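Local atomic coordinates of methyltransferase domain-containing protein (Serratia marcescens, PDB entry 7CLU), a protein that probably transfers a methyl group from S-adenosyl-L-methionine to a hydroxyl oxygen as an O-methyltransferase of the prodigiosin synthetic pathway. Residues 206-211 against 222-227; 173-178 against 230-235. One frame throughout, in Å; residues are numbered along the deposited sequence.

Contact 1: 206-211 against 222-227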
loop_
_atom_site.group_PDB
_atom_site.type_symbol
_atom_site.label_atom_id
_atom_site.label_comp_id
_atom_site.label_asym_id
_atom_site.label_seq_id
_atom_site.Cartn_x
_atom_site.Cartn_y
_atom_site.Cartn_z
ATOM N N PHE A 206 -28.513 19.578 7.756
ATOM C CA PHE A 206 -28.407 18.223 7.214
ATOM C C PHE A 206 -28.468 17.182 8.329
ATOM O O PHE A 206 -29.207 16.191 8.240
ATOM C CB PHE A 206 -27.111 18.094 6.405
ATOM C CG PHE A 206 -26.792 16.683 5.970
ATOM C CD1 PHE A 206 -27.470 16.098 4.908
ATOM C CD2 PHE A 206 -25.807 15.949 6.615
ATOM C CE1 PHE A 206 -27.178 14.802 4.507
ATOM C CE2 PHE A 206 -25.508 14.653 6.221
ATOM C CZ PHE A 206 -26.192 14.077 5.165
ATOM N N LEU A 207 -27.696 17.396 9.395
ATOM C CA LEU A 207 -27.734 16.491 10.536
ATOM C C LEU A 207 -29.111 16.498 11.197
ATOM O O LEU A 207 -29.621 15.443 11.606
ATOM C CB LEU A 207 -26.641 16.878 11.536
ATOM C CG LEU A 207 -26.568 16.011 12.795
ATOM C CD1 LEU A 207 -25.774 14.743 12.525
ATOM C CD2 LEU A 207 -25.993 16.787 13.984
ATOM N N ARG A 208 -29.732 17.674 11.296
ATOM C CA ARG A 208 -31.088 17.748 11.822
ATOM C C ARG A 208 -32.031 16.878 11.001
ATOM O O ARG A 208 -32.870 16.154 11.559
ATOM C CB ARG A 208 -31.564 19.200 11.840
ATOM C CG ARG A 208 -32.489 19.540 13.000
ATOM C CD ARG A 208 -32.832 21.027 13.028
ATOM N NE ARG A 208 -31.986 21.788 13.948
ATOM C CZ ARG A 208 -31.035 22.642 13.568
ATOM N NH1 ARG A 208 -30.795 22.852 12.280
ATOM N NH2 ARG A 208 -30.321 23.289 14.481
ATOM N N ASP A 209 -31.889 16.920 9.675
ATOM C CA ASP A 209 -32.723 16.104 8.805
ATOM C C ASP A 209 -32.459 14.621 9.023
ATOM O O ASP A 209 -33.401 13.822 9.085
ATOM C CB ASP A 209 -32.484 16.496 7.346
ATOM C CG ASP A 209 -32.990 17.900 7.033
ATOM O OD1 ASP A 209 -33.895 18.374 7.749
ATOM O OD2 ASP A 209 -32.478 18.538 6.089
ATOM N N LYS A 210 -31.185 14.237 9.163
ATOM C CA LYS A 210 -30.859 12.829 9.374
ATOM C C LYS A 210 -31.387 12.335 10.716
ATOM O O LYS A 210 -31.936 11.223 10.806
ATOM C CB LYS A 210 -29.346 12.612 9.296
ATOM C CG LYS A 210 -28.837 12.208 7.914
ATOM C CD LYS A 210 -29.280 13.197 6.847
ATOM C CE LYS A 210 -29.563 12.495 5.534
ATOM N NZ LYS A 210 -28.396 11.676 5.097
ATOM N N LEU A 211 -31.210 13.142 11.772
ATOM C CA LEU A 211 -31.732 12.777 13.087
ATOM C C LEU A 211 -33.243 12.638 13.053
ATOM O O LEU A 211 -33.804 11.722 13.668
ATOM C CB LEU A 211 -31.334 13.819 14.135
ATOM C CG LEU A 211 -29.898 13.817 14.668
ATOM C CD1 LEU A 211 -29.752 14.905 15.743
ATOM C CD2 LEU A 211 -29.485 12.459 15.216
ATOM N N VAL A 222 -29.740 19.865 17.873
ATOM C CA VAL A 222 -28.604 20.324 17.088
ATOM C C VAL A 222 -28.451 21.808 17.362
ATOM O O VAL A 222 -29.376 22.589 17.107
ATOM C CB VAL A 222 -28.787 20.053 15.589
ATOM C CG1 VAL A 222 -27.500 20.367 14.837
ATOM C CG2 VAL A 222 -29.187 18.605 15.375
ATOM N N VAL A 223 -27.310 22.191 17.917
ATOM C CA VAL A 223 -26.987 23.595 18.099
ATOM C C VAL A 223 -25.834 23.952 17.176
ATOM O O VAL A 223 -25.054 23.101 16.742
ATOM C CB VAL A 223 -26.638 23.929 19.553
ATOM C CG1 VAL A 223 -27.833 23.610 20.467
ATOM C CG2 VAL A 223 -25.375 23.201 19.968
ATOM N N GLU A 224 -25.717 25.236 16.888
ATOM C CA GLU A 224 -24.721 25.689 15.939
ATOM C C GLU A 224 -23.573 26.363 16.668
ATOM O O GLU A 224 -23.753 26.991 17.717
ATOM C CB GLU A 224 -25.365 26.608 14.903
ATOM C CG GLU A 224 -26.448 25.873 14.120
ATOM C CD GLU A 224 -27.228 26.762 13.182
ATOM O OE1 GLU A 224 -28.465 26.597 13.097
ATOM O OE2 GLU A 224 -26.602 27.615 12.521
ATOM N N GLY A 225 -22.379 26.185 16.127
ATOM C CA GLY A 225 -21.190 26.688 16.777
ATOM C C GLY A 225 -19.958 26.350 15.969
ATOM O O GLY A 225 -20.033 25.749 14.890
ATOM N N ASP A 226 -18.812 26.716 16.539
ATOM C CA ASP A 226 -17.528 26.650 15.845
ATOM C C ASP A 226 -16.450 26.477 16.905
ATOM O O ASP A 226 -16.203 27.401 17.686
ATOM C CB ASP A 226 -17.296 27.925 15.028
ATOM C CG ASP A 226 -16.228 27.768 13.948
ATOM O OD1 ASP A 226 -15.133 27.204 14.217
ATOM O OD2 ASP A 226 -16.492 28.244 12.821
ATOM N N VAL A 227 -15.790 25.316 16.918
ATOM C CA VAL A 227 -14.699 25.120 17.868
ATOM C C VAL A 227 -13.502 25.997 17.543
ATOM O O VAL A 227 -12.704 26.304 18.434
ATOM C CB VAL A 227 -14.260 23.645 17.931
ATOM C CG1 VAL A 227 -15.192 22.868 18.791
ATOM C CG2 VAL A 227 -14.135 23.058 16.532
HETATM O O HOH W 1 -32.281 20.529 16.810
#
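The guanidinium of Arg-208 lies across Val-222, which covers one of its faces with CB and CG1, CG1 standing 4.1 Å above the plane and offset from its centre. At the edge of the group, close to its plane, stands the carboxylate of Glu-224: OE1 is 4.0 Å from Arg-208 NH2, beyond a salt bridge, where the opposite charges probably attract each other. The same NH2 donates a hydrogen bond of 2.9 Å to Val-222 O. This bond is bent, with 136° at the hydrogen, and the donor stands 49° out of the carbonyl plane, not on a lone pair. A bend at chi3 lays the guanidinium over Val-222. Its NE is tied in as well, because one water accepts from Arg-208 NE at 3.1 Å and from Val-222 N at 2.8 Å. Both backbone polar atoms of Val-222 are thus engaged by one side chain, one directly and one through water.

Beneath this polar layer, Val-222 CG2 meets both leucines of the helix. It sits 3.8 Å from Leu-211 CD1 and 3.9 Å from Leu-207 CD2, two buried residues one helical turn apart. Leu-207 also packs on Ile-197 and Glu-199 of the neighbouring strand, the latter a residue that binds S-adenosyl-L-homocysteine.

Helix 206-211 and strand 222-224 run antiparallel, at 176°, as expected in the beta-alpha-beta unit 194-199, 201-214, 221-224 of a Rossmann-like methyltransferase. Strand 221-224 is outermost in the sheet within this chain, and Arg-208 grips its backbone from the helix side. The chemistry is therefore layered: apolar methyls fill the inner seam, while a guanidinium held by one direct and one water-mediated link, and probably steadied electrostatically by Glu-224, lies on the more accessible side.

Contact 2: 173-178 against 230-235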
loop_
_atom_site.group_PDB
_atom_site.type_symbol
_atom_site.label_atom_id
_atom_site.label_comp_id
_atom_site.label_asym_id
_atom_site.label_seq_id
_atom_site.Cartn_x
_atom_site.Cartn_y
_atom_site.Cartn_z
ATOM N N LEU A 173 -23.293 16.839 25.349
ATOM C CA LEU A 173 -23.196 17.461 24.038
ATOM C C LEU A 173 -21.980 16.924 23.304
ATOM O O LEU A 173 -20.883 16.855 23.865
ATOM C CB LEU A 173 -23.121 18.986 24.155
ATOM C CG LEU A 173 -23.113 19.711 22.802
ATOM C CD1 LEU A 173 -23.970 20.968 22.848
ATOM C CD2 LEU A 173 -21.696 20.077 22.451
ATOM N N ASP A 174 -22.177 16.555 22.045
ATOM C CA ASP A 174 -21.138 15.981 21.199
ATOM C C ASP A 174 -20.731 17.029 20.169
ATOM O O ASP A 174 -21.561 17.480 19.367
ATOM C CB ASP A 174 -21.652 14.717 20.506
ATOM C CG ASP A 174 -20.534 13.835 19.950
ATOM O OD1 ASP A 174 -19.377 13.914 20.420
ATOM O OD2 ASP A 174 -20.829 13.039 19.029
ATOM N N ILE A 175 -19.461 17.398 20.168
ATOM C CA ILE A 175 -18.996 18.455 19.280
ATOM C C ILE A 175 -18.575 17.850 17.949
ATOM O O ILE A 175 -17.638 17.044 17.886
ATOM C CB ILE A 175 -17.847 19.257 19.899
ATOM C CG1 ILE A 175 -18.330 19.987 21.156
ATOM C CG2 ILE A 175 -17.331 20.222 18.862
ATOM C CD1 ILE A 175 -17.380 21.048 21.674
ATOM N N GLY A 176 -19.261 18.257 16.884
ATOM C CA GLY A 176 -18.818 17.908 15.550
ATOM C C GLY A 176 -19.080 16.468 15.184
ATOM O O GLY A 176 -18.335 15.899 14.377
ATOM N N SER A 177 -20.097 15.854 15.800
ATOM C CA SER A 177 -20.637 14.562 15.382
ATOM C C SER A 177 -20.788 14.517 13.868
ATOM O O SER A 177 -21.316 15.448 13.253
ATOM C CB SER A 177 -22.015 14.331 16.025
ATOM O OG SER A 177 -21.982 13.622 17.254
ATOM N N GLY A 178 -20.339 13.429 13.266
ATOM C CA GLY A 178 -20.698 13.250 11.881
ATOM C C GLY A 178 -22.201 13.104 11.747
ATOM O O GLY A 178 -22.883 13.963 11.172
ATOM N N GLY A 230 -14.387 29.479 18.481
ATOM C CA GLY A 230 -14.729 29.399 19.886
ATOM C C GLY A 230 -16.142 29.805 20.210
ATOM O O GLY A 230 -16.490 29.902 21.390
ATOM N N ASP A 231 -16.965 30.046 19.198
ATOM C CA ASP A 231 -18.377 30.350 19.359
ATOM C C ASP A 231 -19.101 29.037 19.676
ATOM O O ASP A 231 -19.542 28.310 18.787
ATOM C CB ASP A 231 -18.892 31.013 18.091
ATOM C CG ASP A 231 -20.384 31.177 18.081
ATOM O OD1 ASP A 231 -20.965 31.394 19.167
ATOM O OD2 ASP A 231 -20.975 31.086 16.981
ATOM N N LEU A 232 -19.227 28.738 20.967
ATOM C CA LEU A 232 -19.692 27.435 21.447
ATOM C C LEU A 232 -20.806 27.632 22.463
ATOM O O LEU A 232 -20.529 27.841 23.659
ATOM C CB LEU A 232 -18.541 26.646 22.058
ATOM C CG LEU A 232 -17.450 26.270 21.057
ATOM C CD1 LEU A 232 -16.173 25.851 21.764
ATOM C CD2 LEU A 232 -17.956 25.173 20.112
ATOM N N PRO A 233 -22.064 27.577 22.043
ATOM C CA PRO A 233 -23.173 27.694 23.008
ATOM C C PRO A 233 -23.382 26.376 23.741
ATOM O O PRO A 233 -24.369 25.664 23.559
ATOM C CB PRO A 233 -24.354 28.063 22.107
ATOM C CG PRO A 233 -24.077 27.347 20.848
ATOM C CD PRO A 233 -22.554 27.358 20.671
ATOM N N ILE A 234 -22.410 26.029 24.574
ATOM C CA ILE A 234 -22.346 24.713 25.189
ATOM C C ILE A 234 -22.390 24.805 26.714
ATOM O O ILE A 234 -22.078 23.839 27.400
ATOM C CB ILE A 234 -21.101 23.948 24.700
ATOM C CG1 ILE A 234 -19.822 24.545 25.285
ATOM C CG2 ILE A 234 -21.024 23.989 23.177
ATOM C CD1 ILE A 234 -18.537 23.866 24.792
ATOM N N GLY A 235 -22.808 25.957 27.249
ATOM C CA GLY A 235 -22.776 26.191 28.689
ATOM C C GLY A 235 -23.763 25.364 29.496
ATOM O O GLY A 235 -23.537 25.138 30.693
#
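Ile-234 N donates to Leu-232 O at 2.8 Å, a weak bond that closes an inverse gamma turn centred on Pro-233. The turn brings the side chains of Leu-232 and Ile-234, one on each flank of the proline, to bear on strand 173-175. No hydrogen bond crosses the contact; it is made of methyl groups.

Its closest pair is Leu-173 CD2 with Ile-234 CG2, 4.0 Å apart, where the two side chains meet at about a right angle. Ile-234 carries CG1 between its backbone N and carbonyl carbon (chi1 71°), which leaves CG2 to face the leucine; with chi2 extended, CD1 reaches Ile-175, two residues along the strand. There, Ile-175 CD1 stands 4.4 Å from Ile-234 CD1 and equally 4.4 Å from Leu-232 CD2, so one methyl bridges both arms of the turn in loose van der Waals contact.

All four residues are buried. Strand 171-175, which leads into the glycine-rich turn of the methyltransferase fold, is flanked by strands 194-199 and 239-243; Ile-240 of the latter touches Leu-173, Ile-175 and Ile-234. Helix 251-264 adds Ile-261 and Ala-264, completing an apolar layer between the sheet, the helix and the 230-235 loop.

Contacts 1 and 2 have centres about 9 Å apart and share the seven-stranded mixed sheet of the O-methyltransferase domain. Along the chain the order is 173-178, 206-211, 222-227, 230-235, so contact 1 forms wholly between the two halves of contact 2. They also touch directly: Asp-226 N lies 2.9 Å from Asp-231 O, a probable hydrogen bond, and Val-227 CG1 packs on Ile-175 CG2 at 3.4 Å. The stretch after strand 221-224 therefore carries the S-adenosyl-L-homocysteine-binding residues Asp-226 and Val-227 past the end of strand 171-175. Contact 1 holds these two residues and contact 2 packs beside them, so the pair probably helps shape that side of the cofactor site.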